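Local coordinates for protein hypothetical hydrolase (Bacteroides thetaiotaomicron, PDB 3TC9) that is of unconfirmed function but, with its IPT/TIG domain and six-bladed beta-propeller, probably serves as an auxiliary nutrient-binding protein, at residues T233-G238 / I275-S280; L142-K147 / G403-E408. All coordinates share one frame; numbering follows the deposited sequence.

Contact 1: T233-G238 / I275-S280; sequences THPING and IQFHPS. With EDO (1,2-ethanediol), chain T.
Residues 233-236 and 277-280 run almost the same way, their end-to-end directions only 7° apart, with CA atoms paired His234 to Phe277 (6.8 Å) and Pro235 to Pro279 (6.7 Å). Phe277, the last residue of its strand, carries the contact. His234 turns the edge of its imidazole onto the face of the Phe277 ring in a T-shaped stack, planes at 80°, with His234 CD2 3.4 Å from Phe277 CE1. The His234 CA sits over the same ring in a CH-pi contact, and Pro235 CD packs 3.7 Å from Phe277 CB. Each segment leaves the first strand of its own four-stranded antiparallel sheet, and such sheets are the blades of this six-bladed beta-propeller, so the stack joins neighbouring blades. Histidine suits its place because its ring also works as an acceptor: Asn237 N gives ND1 a nearly straight hydrogen bond of 2.9 Å in the ring plane, while NE2 bonds to Gly281 O. Replacing Phe277 by alanine is likely to leave the His234 edge without its aromatic face and open a gap beside Pro235. His278 ND1 and Ser280 OG share a hydrogen bond of 2.7 Å, and Ser280 OG also makes a weak one to a bound 1,2-ethanediol.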
ATOM      1  N   THR B 233      25.690  -5.556   5.018  1.00 42.87           N
ATOM      2  CA  THR B 233      26.150  -5.047   3.733  1.00 42.76           C
ATOM      3  C   THR B 233      25.335  -3.825   3.323  1.00 45.37           C
ATOM      4  O   THR B 233      24.171  -3.721   3.712  1.00 43.96           O
ATOM      5  CB  THR B 233      26.058  -6.135   2.650  1.00 48.43           C
ATOM      6  OG1 THR B 233      24.763  -6.731   2.700  1.00 51.03           O
ATOM      7  CG2 THR B 233      27.135  -7.188   2.778  1.00 44.23           C
ATOM      8  N   HIS B 234      25.929  -2.909   2.525  1.00 43.66           N
ATOM      9  CA  HIS B 234      25.212  -1.749   1.977  1.00 42.98           C
ATOM     10  C   HIS B 234      24.269  -2.272   0.873  1.00 48.75           C
ATOM     11  O   HIS B 234      24.722  -3.045   0.019  1.00 49.34           O
ATOM     12  CB  HIS B 234      26.160  -0.654   1.468  1.00 43.54           C
ATOM     13  CG  HIS B 234      25.431   0.592   1.071  1.00 46.30           C
ATOM     14  ND1 HIS B 234      24.989   0.786  -0.220  1.00 48.17           N
ATOM     15  CD2 HIS B 234      25.019   1.629   1.830  1.00 47.64           C
ATOM     16  CE1 HIS B 234      24.358   1.946  -0.217  1.00 47.60           C
ATOM     17  NE2 HIS B 234      24.356   2.495   0.991  1.00 47.64           N
ATOM     18  N   PRO B 235      22.955  -1.931   0.882  1.00 44.59           N
ATOM     19  CA  PRO B 235      22.044  -2.551  -0.097  1.00 44.60           C
ATOM     20  C   PRO B 235      22.254  -2.139  -1.555  1.00 53.23           C
ATOM     21  O   PRO B 235      21.741  -2.839  -2.444  1.00 55.06           O
ATOM     22  CB  PRO B 235      20.643  -2.155   0.409  1.00 45.00           C
ATOM     23  CG  PRO B 235      20.858  -0.920   1.211  1.00 48.28           C
ATOM     24  CD  PRO B 235      22.216  -1.076   1.844  1.00 44.48           C
ATOM     25  N   ILE B 236      23.022  -1.062  -1.821  1.00 50.03           N
ATOM     26  CA  ILE B 236      23.258  -0.616  -3.189  1.00 50.73           C
ATOM     27  C   ILE B 236      24.728  -0.867  -3.605  1.00 57.41           C
ATOM     28  O   ILE B 236      24.964  -1.410  -4.694  1.00 58.68           O
ATOM     29  CB  ILE B 236      22.839   0.879  -3.368  1.00 53.48           C
ATOM     30  CG1 ILE B 236      21.416   1.194  -2.806  1.00 52.24           C
ATOM     31  CG2 ILE B 236      23.079   1.427  -4.810  1.00 54.35           C
ATOM     32  CD1 ILE B 236      20.192   0.534  -3.479  1.00 58.37           C
ATOM     33  N   ASN B 237      25.703  -0.463  -2.770  1.00 53.33           N
ATOM     34  CA  ASN B 237      27.128  -0.582  -3.103  1.00 53.26           C
ATOM     35  C   ASN B 237      27.779  -1.920  -2.649  1.00 55.89           C
ATOM     36  O   ASN B 237      28.885  -2.228  -3.090  1.00 58.30           O
ATOM     37  CB  ASN B 237      27.907   0.625  -2.570  1.00 53.55           C
ATOM     38  CG  ASN B 237      27.555   1.950  -3.235  1.00 65.98           C
ATOM     39  OD1 ASN B 237      27.178   2.014  -4.411  1.00 57.03           O
ATOM     40  ND2 ASN B 237      27.671   3.044  -2.502  1.00 55.10           N
ATOM     41  N   GLY B 238      27.094  -2.700  -1.818  1.00 48.91           N
ATOM     42  CA  GLY B 238      27.542  -4.027  -1.410  1.00 48.44           C
ATOM     43  C   GLY B 238      28.677  -4.219  -0.420  1.00 52.23           C
ATOM     44  O   GLY B 238      28.992  -5.369  -0.109  1.00 52.89           O
ATOM     45  N   ILE B 275      24.237  -2.862  13.008  1.00 37.98           N
ATOM     46  CA  ILE B 275      24.026  -1.847  11.972  1.00 37.34           C
ATOM     47  C   ILE B 275      22.945  -2.400  11.036  1.00 40.31           C
ATOM     48  O   ILE B 275      23.026  -3.554  10.613  1.00 40.04           O
ATOM     49  CB  ILE B 275      25.356  -1.529  11.209  1.00 41.49           C
ATOM     50  CG1 ILE B 275      26.485  -1.076  12.175  1.00 42.38           C
ATOM     51  CG2 ILE B 275      25.122  -0.507  10.057  1.00 41.78           C
ATOM     52  CD1 ILE B 275      27.935  -1.221  11.625  1.00 55.10           C
ATOM     53  N   GLN B 276      21.922  -1.608  10.768  1.00 35.55           N
ATOM     54  CA  GLN B 276      20.828  -1.969   9.899  1.00 34.83           C
ATOM     55  C   GLN B 276      20.552  -0.820   8.964  1.00 37.91           C
ATOM     56  O   GLN B 276      20.175   0.263   9.415  1.00 35.44           O
ATOM     57  CB  GLN B 276      19.591  -2.339  10.706  1.00 35.35           C
ATOM     58  CG  GLN B 276      19.784  -3.605  11.518  1.00 44.62           C
ATOM     59  CD  GLN B 276      18.502  -4.269  11.839  1.00 53.30           C
ATOM     60  OE1 GLN B 276      18.088  -4.335  12.997  1.00 53.60           O
ATOM     61  NE2 GLN B 276      17.859  -4.782  10.817  1.00 38.00           N
ATOM     62  N   PHE B 277      20.746  -1.065   7.659  1.00 35.51           N
ATOM     63  CA  PHE B 277      20.536  -0.074   6.616  1.00 35.61           C
ATOM     64  C   PHE B 277      19.095   0.052   6.215  1.00 41.28           C
ATOM     65  O   PHE B 277      18.410  -0.959   6.012  1.00 41.57           O
ATOM     66  CB  PHE B 277      21.338  -0.422   5.348  1.00 37.91           C
ATOM     67  CG  PHE B 277      22.773   0.009   5.363  1.00 40.52           C
ATOM     68  CD1 PHE B 277      23.120   1.339   5.147  1.00 43.14           C
ATOM     69  CD2 PHE B 277      23.789  -0.917   5.557  1.00 42.73           C
ATOM     70  CE1 PHE B 277      24.458   1.736   5.164  1.00 44.86           C
ATOM     71  CE2 PHE B 277      25.128  -0.520   5.577  1.00 44.59           C
ATOM     72  CZ  PHE B 277      25.453   0.801   5.382  1.00 43.06           C
ATOM     73  N   HIS B 278      18.678   1.307   5.963  1.00 36.73           N
ATOM     74  CA  HIS B 278      17.382   1.627   5.392  1.00 35.50           C
ATOM     75  C   HIS B 278      17.384   1.064   3.942  1.00 41.12           C
ATOM     76  O   HIS B 278      18.454   1.088   3.315  1.00 41.27           O
ATOM     77  CB  HIS B 278      17.199   3.153   5.439  1.00 35.27           C
ATOM     78  CG  HIS B 278      15.911   3.648   4.877  1.00 37.54           C
ATOM     79  ND1 HIS B 278      15.746   3.858   3.524  1.00 39.06           N
ATOM     80  CD2 HIS B 278      14.774   3.998   5.519  1.00 37.50           C
ATOM     81  CE1 HIS B 278      14.504   4.281   3.384  1.00 37.68           C
ATOM     82  NE2 HIS B 278      13.886   4.392   4.560  1.00 36.88           N
ATOM     83  N   PRO B 279      16.233   0.571   3.394  1.00 38.83           N
ATOM     84  CA  PRO B 279      16.224  -0.007   2.021  1.00 39.07           C
ATOM     85  C   PRO B 279      16.828   0.862   0.892  1.00 46.34           C
ATOM     86  O   PRO B 279      17.329   0.301  -0.099  1.00 48.23           O
ATOM     87  CB  PRO B 279      14.741  -0.247   1.756  1.00 39.54           C
ATOM     88  CG  PRO B 279      14.148  -0.424   3.111  1.00 43.18           C
ATOM     89  CD  PRO B 279      14.900   0.450   4.030  1.00 39.44           C
ATOM     90  N   SER B 280      16.801   2.212   1.035  1.00 42.30           N
ATOM     91  CA  SER B 280      17.401   3.158   0.064  1.00 41.17           C
ATOM     92  C   SER B 280      18.936   3.140   0.143  1.00 46.23           C
ATOM     93  O   SER B 280      19.617   3.512  -0.818  1.00 47.90           O
ATOM     94  CB  SER B 280      16.916   4.571   0.362  1.00 40.20           C
ATOM     95  OG  SER B 280      17.388   4.975   1.639  1.00 44.19           O
TER
HETATM   96  C1  EDO T 489      15.411   8.315   3.565  1.00 61.76           C
HETATM   97  O1  EDO T 489      15.511   7.613   2.320  1.00 59.59           O
HETATM   98  C2  EDO T 489      16.529   9.351   3.682  1.00 62.39           C
HETATM   99  O2  EDO T 489      16.247  10.235   4.781  1.00 68.13           O

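Contact 2: L142-K147 / G403-E408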
ATOM      1  N   LEU B 142      16.432 -12.903  11.780  1.00 35.80           N
ATOM      2  CA  LEU B 142      15.626 -13.504  10.718  1.00 35.67           C
ATOM      3  C   LEU B 142      15.924 -12.779   9.409  1.00 39.24           C
ATOM      4  O   LEU B 142      15.992 -11.545   9.407  1.00 36.74           O
ATOM      5  CB  LEU B 142      14.127 -13.437  11.076  1.00 34.82           C
ATOM      6  CG  LEU B 142      13.660 -14.380  12.186  1.00 39.00           C
ATOM      7  CD1 LEU B 142      12.337 -13.930  12.786  1.00 36.74           C
ATOM      8  CD2 LEU B 142      13.463 -15.770  11.656  1.00 44.86           C
ATOM      9  N   SER B 143      16.155 -13.541   8.308  1.00 36.71           N
ATOM     10  CA  SER B 143      16.505 -12.963   7.006  1.00 36.56           C
ATOM     11  C   SER B 143      16.042 -13.841   5.854  1.00 41.73           C
ATOM     12  O   SER B 143      16.402 -15.026   5.777  1.00 42.21           O
ATOM     13  CB  SER B 143      18.013 -12.747   6.914  1.00 37.46           C
ATOM     14  OG  SER B 143      18.402 -12.282   5.636  1.00 44.85           O
ATOM     15  N   PHE B 144      15.248 -13.247   4.954  1.00 37.17           N
ATOM     16  CA  PHE B 144      14.793 -13.922   3.747  1.00 37.17           C
ATOM     17  C   PHE B 144      15.934 -14.026   2.753  1.00 41.61           C
ATOM     18  O   PHE B 144      16.806 -13.163   2.714  1.00 40.23           O
ATOM     19  CB  PHE B 144      13.616 -13.152   3.103  1.00 38.28           C
ATOM     20  CG  PHE B 144      12.276 -13.513   3.673  1.00 39.58           C
ATOM     21  CD1 PHE B 144      11.696 -14.754   3.403  1.00 41.35           C
ATOM     22  CD2 PHE B 144      11.598 -12.630   4.515  1.00 41.48           C
ATOM     23  CE1 PHE B 144      10.472 -15.108   3.967  1.00 41.57           C
ATOM     24  CE2 PHE B 144      10.364 -12.981   5.076  1.00 42.80           C
ATOM     25  CZ  PHE B 144       9.814 -14.218   4.799  1.00 41.19           C
ATOM     26  N   ASP B 145      15.912 -15.059   1.923  1.00 40.62           N
ATOM     27  CA  ASP B 145      16.854 -15.168   0.824  1.00 41.64           C
ATOM     28  C   ASP B 145      16.395 -14.133  -0.223  1.00 47.02           C
ATOM     29  O   ASP B 145      15.227 -14.184  -0.626  1.00 45.33           O
ATOM     30  CB  ASP B 145      16.860 -16.605   0.267  1.00 43.54           C
ATOM     31  CG  ASP B 145      17.764 -16.872  -0.926  1.00 54.28           C
ATOM     32  OD1 ASP B 145      18.243 -15.892  -1.554  1.00 53.21           O
ATOM     33  OD2 ASP B 145      17.959 -18.059  -1.262  1.00 63.29           O
ATOM     34  N   PRO B 146      17.247 -13.145  -0.620  1.00 45.20           N
ATOM     35  CA  PRO B 146      16.791 -12.140  -1.601  1.00 45.55           C
ATOM     36  C   PRO B 146      16.372 -12.742  -2.950  1.00 51.67           C
ATOM     37  O   PRO B 146      15.570 -12.120  -3.649  1.00 52.08           O
ATOM     38  CB  PRO B 146      18.021 -11.229  -1.764  1.00 47.66           C
ATOM     39  CG  PRO B 146      18.830 -11.441  -0.521  1.00 51.14           C
ATOM     40  CD  PRO B 146      18.650 -12.891  -0.224  1.00 46.67           C
ATOM     41  N   LYS B 147      16.881 -13.947  -3.301  1.00 48.64           N
ATOM     42  CA  LYS B 147      16.572 -14.621  -4.570  1.00 49.82           C
ATOM     43  C   LYS B 147      15.470 -15.663  -4.420  1.00 53.66           C
ATOM     44  O   LYS B 147      15.044 -16.261  -5.413  1.00 54.80           O
ATOM     45  CB  LYS B 147      17.831 -15.280  -5.157  1.00 54.61           C
ATOM     46  CG  LYS B 147      18.983 -14.323  -5.459  1.00 75.91           C
ATOM     47  CD  LYS B 147      18.741 -13.495  -6.700  1.00 89.43           C
ATOM     48  CE  LYS B 147      19.959 -12.729  -7.115  1.00100.38           C
ATOM     49  NZ  LYS B 147      19.580 -11.687  -8.080  1.00108.73           N
ATOM     50  N   GLY B 403      14.605 -11.862  17.176  1.00 31.51           N
ATOM     51  CA  GLY B 403      14.603 -11.679  15.725  1.00 29.71           C
ATOM     52  C   GLY B 403      13.254 -11.194  15.243  1.00 33.81           C
ATOM     53  O   GLY B 403      12.224 -11.482  15.858  1.00 32.42           O
ATOM     54  N   ILE B 404      13.241 -10.447  14.142  1.00 31.48           N
ATOM     55  CA  ILE B 404      12.001  -9.936  13.548  1.00 30.32           C
ATOM     56  C   ILE B 404      12.222  -9.678  12.071  1.00 34.84           C
ATOM     57  O   ILE B 404      13.263  -9.129  11.672  1.00 36.81           O
ATOM     58  CB  ILE B 404      11.448  -8.653  14.273  1.00 31.70           C
ATOM     59  CG1 ILE B 404       9.986  -8.306  13.807  1.00 32.18           C
ATOM     60  CG2 ILE B 404      12.393  -7.458  14.118  1.00 29.53           C
ATOM     61  CD1 ILE B 404       9.334  -7.030  14.472  1.00 34.04           C
ATOM     62  N   VAL B 405      11.235 -10.042  11.258  1.00 28.95           N
ATOM     63  CA  VAL B 405      11.309  -9.697   9.851  1.00 27.15           C
ATOM     64  C   VAL B 405       9.886  -9.364   9.390  1.00 30.83           C
ATOM     65  O   VAL B 405       8.935  -9.994   9.851  1.00 27.57           O
ATOM     66  CB  VAL B 405      12.035 -10.754   8.973  1.00 31.68           C
ATOM     67  CG1 VAL B 405      11.267 -12.074   8.885  1.00 31.54           C
ATOM     68  CG2 VAL B 405      12.351 -10.204   7.584  1.00 31.90           C
ATOM     69  N   TYR B 406       9.739  -8.345   8.526  1.00 30.14           N
ATOM     70  CA  TYR B 406       8.441  -8.065   7.943  1.00 31.35           C
ATOM     71  C   TYR B 406       8.388  -8.777   6.566  1.00 39.61           C
ATOM     72  O   TYR B 406       9.336  -8.685   5.778  1.00 40.95           O
ATOM     73  CB  TYR B 406       8.150  -6.555   7.839  1.00 33.21           C
ATOM     74  CG  TYR B 406       6.788  -6.257   7.237  1.00 36.84           C
ATOM     75  CD1 TYR B 406       5.618  -6.613   7.900  1.00 37.98           C
ATOM     76  CD2 TYR B 406       6.671  -5.659   5.984  1.00 39.17           C
ATOM     77  CE1 TYR B 406       4.364  -6.417   7.317  1.00 39.30           C
ATOM     78  CE2 TYR B 406       5.418  -5.463   5.389  1.00 40.18           C
ATOM     79  CZ  TYR B 406       4.271  -5.836   6.066  1.00 46.79           C
ATOM     80  OH  TYR B 406       3.038  -5.645   5.508  1.00 53.53           O
ATOM     81  N   ASP B 407       7.311  -9.532   6.307  1.00 34.61           N
ATOM     82  CA  ASP B 407       7.133 -10.211   5.031  1.00 34.67           C
ATOM     83  C   ASP B 407       6.121  -9.409   4.211  1.00 41.47           C
ATOM     84  O   ASP B 407       4.930  -9.452   4.497  1.00 39.34           O
ATOM     85  CB  ASP B 407       6.673 -11.661   5.253  1.00 35.26           C
ATOM     86  CG  ASP B 407       6.665 -12.523   4.008  1.00 44.47           C
ATOM     87  OD1 ASP B 407       6.495 -11.973   2.893  1.00 44.22           O
ATOM     88  OD2 ASP B 407       6.807 -13.739   4.142  1.00 50.10           O
ATOM     89  N   GLU B 408       6.597  -8.660   3.209  1.00 42.63           N
ATOM     90  CA  GLU B 408       5.762  -7.809   2.348  1.00 43.79           C
ATOM     91  C   GLU B 408       4.772  -8.615   1.496  1.00 45.86           C
ATOM     92  O   GLU B 408       3.654  -8.168   1.305  1.00 43.48           O
ATOM     93  CB  GLU B 408       6.631  -6.923   1.441  1.00 46.22           C
ATOM     94  CG  GLU B 408       7.367  -5.843   2.216  1.00 63.17           C
ATOM     95  CD  GLU B 408       8.147  -4.829   1.401  1.00 99.58           C
ATOM     96  OE1 GLU B 408       7.529  -3.871   0.876  1.00107.35           O
ATOM     97  OE2 GLU B 408       9.393  -4.940   1.371  1.00 94.30           O
TER
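Leu142 and Phe144, alternate residues of one strand, both direct their side chains at strand 403-407, where Val405 meets them. The strands run at 39° to each other with axes 6.2 Å apart at closest, and touch through side chains rather than as sheet neighbours. Leu142 divides its contacts: CB lies 3.9 Å from Val405 CG1, while the branch CD1 reaches the backbone and stands 3.8 Å from Gly403 C. Glycine suits that spot, since a CB there would point at Leu142 and crowd its CG. Beta-branched Val405 offers both methyls to Phe144. CG2, anti to the backbone N, comes within 4.0 Å of Phe144 CD2, and CG1 approaches CE2 of the same ring. With CG anti to the backbone N (chi1 -171°), Asp407 brings its carboxylate across the far end of the phenyl ring; OD2 stands 3.1 Å from Phe144 CZ, with the ring and carboxylate planes 69° apart. The sheet of 401-407 closes the propeller by pairing early strand 107-113 with late strand 422-428, and here its edge meets the next sheet along the chain, whose Leu152 touches both Phe144 and Val405. Beyond the contact, His149 bonds Asp407 OD1 and stacks on Phe144, tying ring and carboxylate together, and Arg410 forms a salt bridge with OD2. The carboxylate, though buried, is therefore likely to remain charged, balanced by Arg410, with OD2, CB and CG against the ring.

In the fold
Both contacts are partly buried, four touching residues being buried in each. Contact 1 includes exposed residues at its margin; contact 2 has none among those that touch. They hold different pairs of sheets within one propeller: contact 1 joins blades close in sequence, whereas contact 2 brings strand 141-145 to strand 401-407, near the chain's end, and contact 1 lies along the chain inside the loop that contact 2 closes. Contact 1 relies on aromatic and proline packing at a strand-to-loop transition, contact 2 on a phenyl ring set against valine methyls and a carboxylate, with leucine beside them, between strands. Nearest atoms of the two contacts stay about 6 Å apart.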